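Aminotransferase (Streptomyces pactum, PDB 4ZM4) is a class-III aminotransferase-like protein of the PLP-dependent fold, whose two-chain assembly holds pyridoxal-5'-phosphate and the ligand P3B. Local coordinates at residues 205-219 with 237-251. The protein carries 1 engineered substitution. Sequence-based numbering, arbitrary orientation.
Sequences FARDGDRIAAVIVEP and LRELTGRSGAMLVFD. With P3B ((3E,4R,5R)-4,5-dihydroxy-3-{[(Z)-{3-hydroxy-2-methyl-5-[(phosphonooxy)methyl]pyridin-4(1H)-ylidene}methyl]imino}cyclohex-1-ene-1-carboxylic acid), chain H.
V215 and V217 run alongside L248 and F250 as parallel neighbours in the central seven-stranded mixed sheet, and helix 233-244 joins their strands, 212-217 and 247-251, in a beta-alpha-beta crossover of the PLP-dependent aminotransferase fold. Five backbone bonds zip the strands together, from M247 N to A213 O at one end to D251 N to V217 O (2.8 Å) at the other. The helix segment 237-244 runs nearly antiparallel to strand 212-217, the axes 9.7 Å apart at closest approach, over the sheet face that bears V215 and V217. There V215 forks: CG1, anti to the backbone N (chi1 -180°), reaches L237 CD2 at 3.6 Å, while CG2 meets the T241 methyl, CG2, at 3.6 Å. T241 OG1 turns back to L237 O, which T241 N also reaches from the opposite face of the carbonyl. The F205 ring, from helix 198-208, lies beside the same T241 methyl, sandwiched between L240 CB, 3.9 Å from its centroid in a CH-pi contact, and I212 CD1 over the other face; S244 OG and A246 CB sit at its edge. On the sheet face of A214 and I216, the two branches of V249 divide the contact: CG2 touches A214 CB and CG1 touches I216 CD1, with helix 123-138 packed beyond. Toward the C-terminal ends of the strands, P219 CG rests over one face of the F250 ring, displaced toward its rim, and V217 CG1 packs 3.6 Å from F250 CD1. These strand ends lead into the ligand pocket. E218, held by Y150 N, A222 N and N223, lies beside the P3B methyl CAA. H151 ND1 bonds D251 OD2, and V253 N bonds OD1, fixing the carboxylate whose OD2 accepts the ring N-H of P3B, NAP to OD2 2.6 Å with an N-H...O angle of 156°.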
loop_
_atom_site.group_PDB
_atom_site.type_symbol
_atom_site.label_atom_id
_atom_site.label_comp_id
_atom_site.label_asym_id
_atom_site.label_seq_id
_atom_site.Cartn_x
_atom_site.Cartn_y
_atom_site.Cartn_z
ATOM N N PHE B 205 6.883 -22.288 23.433
ATOM C CA PHE B 205 8.005 -22.888 22.685
ATOM C C PHE B 205 8.320 -24.302 23.091
ATOM O O PHE B 205 8.729 -25.106 22.264
ATOM C CB PHE B 205 9.243 -21.966 22.711
ATOM C CG PHE B 205 9.248 -20.960 21.572
ATOM C CD1 PHE B 205 8.506 -19.780 21.664
ATOM C CD2 PHE B 205 9.954 -21.214 20.392
ATOM C CE1 PHE B 205 8.497 -18.873 20.641
ATOM C CE2 PHE B 205 9.941 -20.300 19.359
ATOM C CZ PHE B 205 9.221 -19.128 19.492
ATOM N N ALA B 206 8.156 -24.620 24.366
ATOM C CA ALA B 206 8.379 -26.008 24.847
ATOM C C ALA B 206 7.399 -26.960 24.171
ATOM O O ALA B 206 7.752 -28.066 23.805
ATOM C CB ALA B 206 8.262 -26.087 26.369
ATOM N N ARG B 207 6.185 -26.483 23.941
ATOM C CA ARG B 207 5.139 -27.309 23.319
ATOM C C ARG B 207 5.197 -27.308 21.797
ATOM O O ARG B 207 4.977 -28.332 21.179
ATOM C CB ARG B 207 3.774 -26.792 23.727
ATOM C CG ARG B 207 3.322 -27.139 25.135
ATOM C CD ARG B 207 2.318 -26.109 25.709
ATOM N NE ARG B 207 1.635 -25.304 24.667
ATOM C CZ ARG B 207 1.209 -24.049 24.827
ATOM N NH1 ARG B 207 1.359 -23.398 25.994
ATOM N NH2 ARG B 207 0.632 -23.433 23.813
ATOM N N ASP B 208 5.467 -26.147 21.214
ATOM C CA ASP B 208 5.254 -25.924 19.782
ATOM C C ASP B 208 6.404 -25.233 19.023
ATOM O O ASP B 208 6.251 -24.876 17.866
ATOM C CB ASP B 208 3.968 -25.130 19.600
ATOM C CG ASP B 208 2.705 -25.941 19.937
ATOM O OD1 ASP B 208 2.610 -27.161 19.620
ATOM O OD2 ASP B 208 1.812 -25.333 20.565
ATOM N N GLY B 209 7.564 -25.115 19.661
ATOM C CA GLY B 209 8.702 -24.394 19.094
ATOM C C GLY B 209 9.036 -24.878 17.707
ATOM O O GLY B 209 9.257 -24.049 16.818
ATOM N N ASP B 210 8.943 -26.189 17.513
ATOM C CA ASP B 210 9.241 -26.822 16.226
ATOM C C ASP B 210 8.228 -26.632 15.092
ATOM O O ASP B 210 8.564 -26.902 13.932
ATOM C CB ASP B 210 9.480 -28.320 16.414
ATOM C CG ASP B 210 8.239 -29.060 16.912
ATOM O OD1 ASP B 210 7.636 -28.626 17.915
ATOM O OD2 ASP B 210 7.899 -30.116 16.332
ATOM N N ARG B 211 7.022 -26.144 15.412
ATOM C CA ARG B 211 5.953 -25.846 14.394
ATOM C C ARG B 211 5.876 -24.358 14.053
ATOM O O ARG B 211 5.084 -23.970 13.216
ATOM C CB ARG B 211 4.524 -26.156 14.897
ATOM C CG ARG B 211 4.226 -27.503 15.424
ATOM C CD ARG B 211 3.019 -27.460 16.358
ATOM N NE ARG B 211 1.868 -26.902 15.709
ATOM C CZ ARG B 211 0.775 -26.415 16.321
ATOM N NH1 ARG B 211 0.669 -26.331 17.637
ATOM N NH2 ARG B 211 -0.223 -26.005 15.582
ATOM N N ILE B 212 6.647 -23.524 14.727
ATOM C CA ILE B 212 6.503 -22.076 14.549
ATOM C C ILE B 212 7.354 -21.562 13.386
ATOM O O ILE B 212 8.593 -21.636 13.420
ATOM C CB ILE B 212 6.817 -21.324 15.866
ATOM C CG1 ILE B 212 5.762 -21.674 16.902
ATOM C CG2 ILE B 212 6.858 -19.798 15.623
ATOM C CD1 ILE B 212 6.148 -21.365 18.326
ATOM N N ALA B 213 6.690 -20.983 12.373
ATOM C CA ALA B 213 7.388 -20.317 11.283
ATOM C C ALA B 213 8.016 -19.014 11.740
ATOM O O ALA B 213 9.141 -18.687 11.358
ATOM C CB ALA B 213 6.430 -20.047 10.136
ATOM N N ALA B 214 7.275 -18.216 12.508
ATOM C CA ALA B 214 7.741 -16.874 12.917
ATOM C C ALA B 214 7.094 -16.394 14.201
ATOM O O ALA B 214 5.957 -16.705 14.502
ATOM C CB ALA B 214 7.497 -15.852 11.810
ATOM N N VAL B 215 7.843 -15.603 14.948
ATOM C CA VAL B 215 7.290 -14.736 15.943
ATOM C C VAL B 215 7.396 -13.312 15.398
ATOM O O VAL B 215 8.503 -12.820 15.128
ATOM C CB VAL B 215 8.060 -14.810 17.238
ATOM C CG1 VAL B 215 7.424 -13.877 18.259
ATOM C CG2 VAL B 215 8.088 -16.250 17.758
ATOM N N ILE B 216 6.259 -12.621 15.264
ATOM C CA ILE B 216 6.296 -11.215 14.893
ATOM C C ILE B 216 6.027 -10.361 16.132
ATOM O O ILE B 216 5.198 -10.755 16.981
ATOM C CB ILE B 216 5.331 -10.882 13.733
ATOM C CG1 ILE B 216 5.490 -9.427 13.284
ATOM C CG2 ILE B 216 3.883 -11.148 14.127
ATOM C CD1 ILE B 216 5.011 -9.149 11.871
ATOM N N VAL B 217 6.723 -9.214 16.236
ATOM C CA VAL B 217 6.681 -8.425 17.441
ATOM C C VAL B 217 7.051 -6.951 17.204
ATOM O O VAL B 217 7.921 -6.646 16.384
ATOM C CB VAL B 217 7.616 -9.045 18.480
ATOM C CG1 VAL B 217 9.045 -8.944 18.014
ATOM C CG2 VAL B 217 7.430 -8.382 19.845
ATOM N N GLU B 218 6.348 -6.046 17.882
ATOM C CA GLU B 218 6.768 -4.651 18.004
ATOM C C GLU B 218 7.799 -4.604 19.102
ATOM O O GLU B 218 7.471 -4.757 20.277
ATOM C CB GLU B 218 5.605 -3.722 18.379
ATOM C CG GLU B 218 4.587 -3.479 17.275
ATOM C CD GLU B 218 3.542 -2.461 17.684
ATOM O OE1 GLU B 218 3.923 -1.358 18.179
ATOM O OE2 GLU B 218 2.331 -2.745 17.524
ATOM N N PRO B 219 9.082 -4.374 18.744
ATOM C CA PRO B 219 10.106 -4.509 19.797
ATOM C C PRO B 219 9.851 -3.543 20.955
ATOM O O PRO B 219 10.126 -3.879 22.097
ATOM C CB PRO B 219 11.424 -4.202 19.071
ATOM C CG PRO B 219 11.112 -4.251 17.629
ATOM C CD PRO B 219 9.668 -3.978 17.452
ATOM N N LEU B 237 13.440 -13.919 23.404
ATOM C CA LEU B 237 12.766 -14.194 22.143
ATOM C C LEU B 237 13.724 -14.665 21.103
ATOM O O LEU B 237 13.485 -15.649 20.408
ATOM C CB LEU B 237 12.061 -12.947 21.617
ATOM C CG LEU B 237 10.556 -12.861 21.757
ATOM C CD1 LEU B 237 10.109 -11.491 21.246
ATOM C CD2 LEU B 237 9.864 -13.975 20.964
ATOM N N ARG B 238 14.823 -13.945 20.975
ATOM C CA ARG B 238 15.911 -14.303 20.051
ATOM C C ARG B 238 16.461 -15.708 20.341
ATOM O O ARG B 238 16.848 -16.445 19.421
ATOM C CB ARG B 238 17.054 -13.242 20.140
ATOM C CG ARG B 238 18.341 -13.564 19.368
ATOM C CD ARG B 238 18.164 -13.559 17.862
ATOM N NE ARG B 238 17.368 -14.662 17.331
ATOM C CZ ARG B 238 17.052 -14.833 16.040
ATOM N NH1 ARG B 238 17.503 -13.993 15.092
ATOM N NH2 ARG B 238 16.293 -15.861 15.683
ATOM N N GLU B 239 16.547 -16.070 21.618
ATOM C CA GLU B 239 17.102 -17.370 21.958
ATOM C C GLU B 239 16.137 -18.493 21.572
ATOM O O GLU B 239 16.545 -19.481 21.004
ATOM C CB GLU B 239 17.425 -17.430 23.448
ATOM C CG GLU B 239 18.330 -18.583 23.856
ATOM C CD GLU B 239 18.539 -18.622 25.362
ATOM O OE1 GLU B 239 18.977 -17.593 25.921
ATOM O OE2 GLU B 239 18.297 -19.666 25.987
ATOM N N LEU B 240 14.862 -18.326 21.927
ATOM C CA LEU B 240 13.869 -19.363 21.698
ATOM C C LEU B 240 13.659 -19.553 20.215
ATOM O O LEU B 240 13.730 -20.673 19.729
ATOM C CB LEU B 240 12.539 -19.035 22.399
ATOM C CG LEU B 240 12.558 -19.078 23.929
ATOM C CD1 LEU B 240 11.252 -18.570 24.513
ATOM C CD2 LEU B 240 12.833 -20.466 24.468
ATOM N N THR B 241 13.472 -18.453 19.485
ATOM C CA THR B 241 13.321 -18.537 18.051
ATOM C C THR B 241 14.546 -19.179 17.365
ATOM O O THR B 241 14.380 -20.036 16.503
ATOM C CB THR B 241 13.032 -17.177 17.409
ATOM O OG1 THR B 241 14.084 -16.234 17.685
ATOM C CG2 THR B 241 11.692 -16.619 17.885
ATOM N N GLY B 242 15.758 -18.792 17.769
ATOM C CA GLY B 242 16.990 -19.346 17.182
ATOM C C GLY B 242 17.160 -20.837 17.438
ATOM O O GLY B 242 17.476 -21.612 16.553
ATOM N N ARG B 243 16.880 -21.226 18.668
ATOM C CA ARG B 243 16.923 -22.608 19.086
ATOM C C ARG B 243 15.922 -23.466 18.326
ATOM O O ARG B 243 16.207 -24.636 18.030
ATOM C CB ARG B 243 16.583 -22.645 20.573
ATOM C CG ARG B 243 16.788 -23.966 21.277
ATOM C CD ARG B 243 16.931 -23.735 22.787
ATOM N NE ARG B 243 15.689 -23.952 23.547
ATOM C CZ ARG B 243 15.504 -23.557 24.812
ATOM N NH1 ARG B 243 16.462 -22.911 25.487
ATOM N NH2 ARG B 243 14.352 -23.815 25.420
ATOM N N SER B 244 14.733 -22.911 18.057
ATOM C CA SER B 244 13.640 -23.695 17.459
ATOM C C SER B 244 13.619 -23.657 15.951
ATOM O O SER B 244 12.904 -24.434 15.330
ATOM C CB SER B 244 12.287 -23.248 18.015
ATOM O OG SER B 244 12.121 -23.683 19.376
ATOM N N GLY B 245 14.386 -22.749 15.356
ATOM C CA GLY B 245 14.385 -22.583 13.906
ATOM C C GLY B 245 13.235 -21.727 13.417
ATOM O O GLY B 245 12.863 -21.800 12.256
ATOM N N ALA B 246 12.655 -20.927 14.310
ATOM C CA ALA B 246 11.627 -19.957 13.943
ATOM C C ALA B 246 12.269 -18.634 13.591
ATOM O O ALA B 246 13.225 -18.223 14.226
ATOM C CB ALA B 246 10.648 -19.777 15.094
ATOM N N MET B 247 11.751 -17.940 12.583
ATOM C CA MET B 247 12.302 -16.624 12.218
ATOM C C MET B 247 11.765 -15.596 13.192
ATOM O O MET B 247 10.575 -15.610 13.529
ATOM C CB MET B 247 11.983 -16.267 10.758
ATOM C CG MET B 247 12.597 -17.263 9.783
ATOM S SD MET B 247 12.506 -16.769 8.050
ATOM C CE MET B 247 13.854 -15.601 7.943
ATOM N N LEU B 248 12.642 -14.739 13.686
ATOM C CA LEU B 248 12.231 -13.620 14.521
ATOM C C LEU B 248 12.029 -12.402 13.603
ATOM O O LEU B 248 12.955 -12.015 12.877
ATOM C CB LEU B 248 13.270 -13.324 15.617
ATOM C CG LEU B 248 12.992 -12.127 16.560
ATOM C CD1 LEU B 248 11.634 -12.204 17.225
ATOM C CD2 LEU B 248 14.077 -12.034 17.620
ATOM N N VAL B 249 10.799 -11.863 13.612
ATOM C CA VAL B 249 10.439 -10.707 12.809
ATOM C C VAL B 249 10.190 -9.500 13.714
ATOM O O VAL B 249 9.221 -9.474 14.452
ATOM C CB VAL B 249 9.185 -10.971 11.937
ATOM C CG1 VAL B 249 8.975 -9.851 10.953
ATOM C CG2 VAL B 249 9.313 -12.282 11.144
ATOM N N PHE B 250 11.047 -8.486 13.620
ATOM C CA PHE B 250 10.788 -7.226 14.305
ATOM C C PHE B 250 10.005 -6.361 13.353
ATOM O O PHE B 250 10.469 -6.016 12.259
ATOM C CB PHE B 250 12.089 -6.485 14.696
ATOM C CG PHE B 250 12.732 -6.971 15.968
ATOM C CD1 PHE B 250 12.251 -8.056 16.668
ATOM C CD2 PHE B 250 13.874 -6.352 16.437
ATOM C CE1 PHE B 250 12.880 -8.511 17.830
ATOM C CE2 PHE B 250 14.520 -6.801 17.582
ATOM C CZ PHE B 250 14.009 -7.880 18.285
ATOM N N ASP B 251 8.809 -5.986 13.775
ATOM C CA ASP B 251 8.041 -4.938 13.097
ATOM C C ASP B 251 8.555 -3.621 13.626
ATOM O O ASP B 251 8.132 -3.166 14.666
ATOM C CB ASP B 251 6.530 -5.103 13.355
ATOM C CG ASP B 251 5.689 -4.141 12.568
ATOM O OD1 ASP B 251 6.235 -3.199 11.964
ATOM O OD2 ASP B 251 4.440 -4.324 12.558
HETATM O OAH P3B H . -0.538 -0.491 6.747
HETATM P PBA P3B H . 0.314 0.692 7.369
HETATM O OAI P3B H . -0.719 1.580 7.995
HETATM O OAC P3B H . 1.126 1.467 6.344
HETATM O OAQ P3B H . 1.210 -0.116 8.528
HETATM C CAM P3B H . 0.651 -1.190 9.352
HETATM C CAV P3B H . 1.376 -1.211 10.518
HETATM C CAL P3B H . 2.333 -2.207 10.650
HETATM N NAP P3B H . 3.112 -2.222 11.799
HETATM C CAU P3B H . 2.957 -1.270 12.780
HETATM C CAA P3B H . 3.707 -1.309 13.925
HETATM C CAW P3B H . 2.019 -0.342 12.668
HETATM O OAE P3B H . 1.917 0.562 13.669
HETATM C CAX P3B H . 1.209 -0.233 11.537
HETATM C CAJ P3B H . 0.195 0.785 11.454
HETATM N NAO P3B H . -0.123 1.580 12.531
HETATM C CAT P3B H . -1.163 2.472 12.503
HETATM C CAK P3B H . -2.143 2.577 11.477
HETATM C CAS P3B H . -3.233 3.439 11.519
HETATM C CAR P3B H . -4.144 3.550 10.452
HETATM O OAD P3B H . -5.056 4.392 10.442
HETATM O OAB P3B H . -4.146 2.784 9.519
HETATM C CAN P3B H . -3.317 4.408 12.441
HETATM C CAY P3B H . -2.245 4.498 13.538
HETATM O OAF P3B H . -3.025 4.808 14.708
HETATM C CAZ P3B H . -1.319 3.227 13.718
HETATM O OAG P3B H . -0.042 3.433 14.426
#